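Local coordinates for RNA-directed RNA polymerase (Infectious pancreatic necrosis virus, PDB 3ZED), which probably copies the viral RNA genome as an RNA-dependent RNA polymerase and can become covalently attached to that RNA, at residues G286-I291 and T785-E790. Residues are numbered along the deposited sequence; the frame is centred on the assembly and turned at random.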
loop_
_atom_site.group_PDB
_atom_site.type_symbol
_atom_site.label_atom_id
_atom_site.label_comp_id
_atom_site.label_asym_id
_atom_site.label_seq_id
_atom_site.Cartn_x
_atom_site.Cartn_y
_atom_site.Cartn_z
ATOM N N GLY B 286 -2.488 5.543 -33.437
ATOM C CA GLY B 286 -2.749 6.693 -32.582
ATOM C C GLY B 286 -2.482 6.426 -31.122
ATOM O O GLY B 286 -1.761 7.197 -30.484
ATOM N N VAL B 287 -3.073 5.341 -30.576
ATOM C CA VAL B 287 -2.923 4.954 -29.161
ATOM C C VAL B 287 -1.456 4.587 -28.888
ATOM O O VAL B 287 -0.893 5.066 -27.898
ATOM C CB VAL B 287 -3.917 3.828 -28.755
ATOM C CG1 VAL B 287 -3.527 3.149 -27.446
ATOM C CG2 VAL B 287 -5.344 4.369 -28.670
ATOM N N LYS B 288 -0.830 3.816 -29.800
ATOM C CA LYS B 288 0.568 3.402 -29.688
ATOM C C LYS B 288 1.534 4.606 -29.688
ATOM O O LYS B 288 2.508 4.589 -28.918
ATOM C CB LYS B 288 0.948 2.404 -30.785
ATOM C CG LYS B 288 0.605 0.966 -30.412
ATOM C CD LYS B 288 1.124 -0.035 -31.433
ATOM C CE LYS B 288 0.901 -1.473 -31.016
ATOM N NZ LYS B 288 2.082 -2.041 -30.309
ATOM N N LYS B 289 1.243 5.648 -30.514
ATOM C CA LYS B 289 2.031 6.889 -30.610
ATOM C C LYS B 289 1.977 7.655 -29.285
ATOM O O LYS B 289 3.029 8.045 -28.783
ATOM C CB LYS B 289 1.554 7.784 -31.777
ATOM C CG LYS B 289 2.500 8.949 -32.074
ATOM C CD LYS B 289 1.846 10.049 -32.903
ATOM C CE LYS B 289 1.990 11.434 -32.299
ATOM N NZ LYS B 289 3.403 11.895 -32.269
ATOM N N THR B 290 0.763 7.850 -28.718
ATOM C CA THR B 290 0.553 8.527 -27.430
ATOM C C THR B 290 1.324 7.803 -26.306
ATOM O O THR B 290 2.030 8.454 -25.546
ATOM C CB THR B 290 -0.953 8.605 -27.115
ATOM O OG1 THR B 290 -1.589 9.377 -28.134
ATOM C CG2 THR B 290 -1.249 9.208 -25.728
ATOM N N ILE B 291 1.196 6.466 -26.222
ATOM C CA ILE B 291 1.847 5.643 -25.213
ATOM C C ILE B 291 3.403 5.747 -25.328
ATOM O O ILE B 291 4.081 5.867 -24.301
ATOM C CB ILE B 291 1.312 4.189 -25.295
ATOM C CG1 ILE B 291 -0.131 4.109 -24.728
ATOM C CG2 ILE B 291 2.210 3.236 -24.541
ATOM C CD1 ILE B 291 -0.893 2.793 -24.992
ATOM N N THR B 785 0.262 -2.146 -25.182
ATOM C CA THR B 785 0.759 -1.022 -24.378
ATOM C C THR B 785 2.235 -1.243 -24.025
ATOM O O THR B 785 3.037 -0.325 -24.201
ATOM C CB THR B 785 -0.094 -0.838 -23.110
ATOM O OG1 THR B 785 -1.447 -0.681 -23.506
ATOM C CG2 THR B 785 0.325 0.374 -22.283
ATOM N N ARG B 786 2.589 -2.449 -23.545
ATOM C CA ARG B 786 3.959 -2.782 -23.151
ATOM C C ARG B 786 4.932 -2.649 -24.350
ATOM O O ARG B 786 6.004 -2.055 -24.191
ATOM C CB ARG B 786 4.015 -4.186 -22.537
ATOM C CG ARG B 786 5.349 -4.527 -21.899
ATOM C CD ARG B 786 5.900 -5.843 -22.380
ATOM N NE ARG B 786 4.926 -6.926 -22.251
ATOM C CZ ARG B 786 4.763 -7.895 -23.146
ATOM N NH1 ARG B 786 5.520 -7.934 -24.242
ATOM N NH2 ARG B 786 3.844 -8.834 -22.955
ATOM N N GLU B 787 4.535 -3.141 -25.543
ATOM C CA GLU B 787 5.313 -3.042 -26.791
ATOM C C GLU B 787 5.643 -1.583 -27.140
ATOM O O GLU B 787 6.806 -1.256 -27.395
ATOM C CB GLU B 787 4.535 -3.671 -27.963
ATOM C CG GLU B 787 4.430 -5.184 -27.911
ATOM C CD GLU B 787 3.569 -5.856 -28.966
ATOM O OE1 GLU B 787 2.880 -5.154 -29.743
ATOM O OE2 GLU B 787 3.506 -7.104 -28.934
ATOM N N ALA B 788 4.613 -0.721 -27.158
ATOM C CA ALA B 788 4.707 0.705 -27.453
ATOM C C ALA B 788 5.557 1.436 -26.406
ATOM O O ALA B 788 6.322 2.333 -26.772
ATOM C CB ALA B 788 3.315 1.314 -27.520
ATOM N N LEU B 789 5.447 1.045 -25.115
ATOM C CA LEU B 789 6.236 1.663 -24.040
ATOM C C LEU B 789 7.729 1.405 -24.228
ATOM O O LEU B 789 8.535 2.292 -23.922
ATOM C CB LEU B 789 5.798 1.161 -22.656
ATOM C CG LEU B 789 4.467 1.679 -22.142
ATOM C CD1 LEU B 789 3.969 0.846 -20.973
ATOM C CD2 LEU B 789 4.518 3.183 -21.834
ATOM N N GLU B 790 8.081 0.209 -24.763
ATOM C CA GLU B 790 9.446 -0.267 -25.006
ATOM C C GLU B 790 9.912 -0.087 -26.467
ATOM O O GLU B 790 10.834 -0.785 -26.917
ATOM C CB GLU B 790 9.558 -1.746 -24.613
ATOM C CG GLU B 790 9.542 -1.973 -23.112
ATOM C CD GLU B 790 9.073 -3.336 -22.642
ATOM O OE1 GLU B 790 9.384 -4.350 -23.308
ATOM O OE2 GLU B 790 8.421 -3.387 -21.574
#
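The carboxylate of Glu787 is met at one oxygen: Lys288 NZ comes up to OE1 at 3.3 Å, a salt bridge whose hydrogen bond is weak. The lysine runs extended as far as CE, and a bend at its last torsion (chi4 -94°) swings NZ over to the acid. NZ also makes a weak hydrogen bond to Glu784 O, so the ammonium group is shared between two acceptors on the same helix. Nearer the backbone, Lys288 CG passes 4.0 Å from Ala788 CB. Ala788 CB sits 3.7 Å from Lys288 O, with its bond from CA directed toward helix 283-293. The contact joins helix 283-293, in the palm family region of the polymerase, to helix 781-789 of the C-terminal region; the segment axes cross at -50° and come within 8.6 Å, a separation consistent with the small Ala788 at the crossing. Thr292 OG1 adds a polar link, hydrogen-bonded to both Lys288 O and Ala788 O. On the buried side, Ile291 spreads its two branches. Ile291 CG2, anti to the backbone N, touches Ala788 CB at 3.7 Å and Leu789 CD2 at 3.6 Å, while Ile291 CD1 lies across Thr785, 3.8 Å from Thr785 CG2. Thr785 OG1 turns back to Ser781 O in its own helix, and Val447 of helix 438-452 packs against both Ile291 and Thr785.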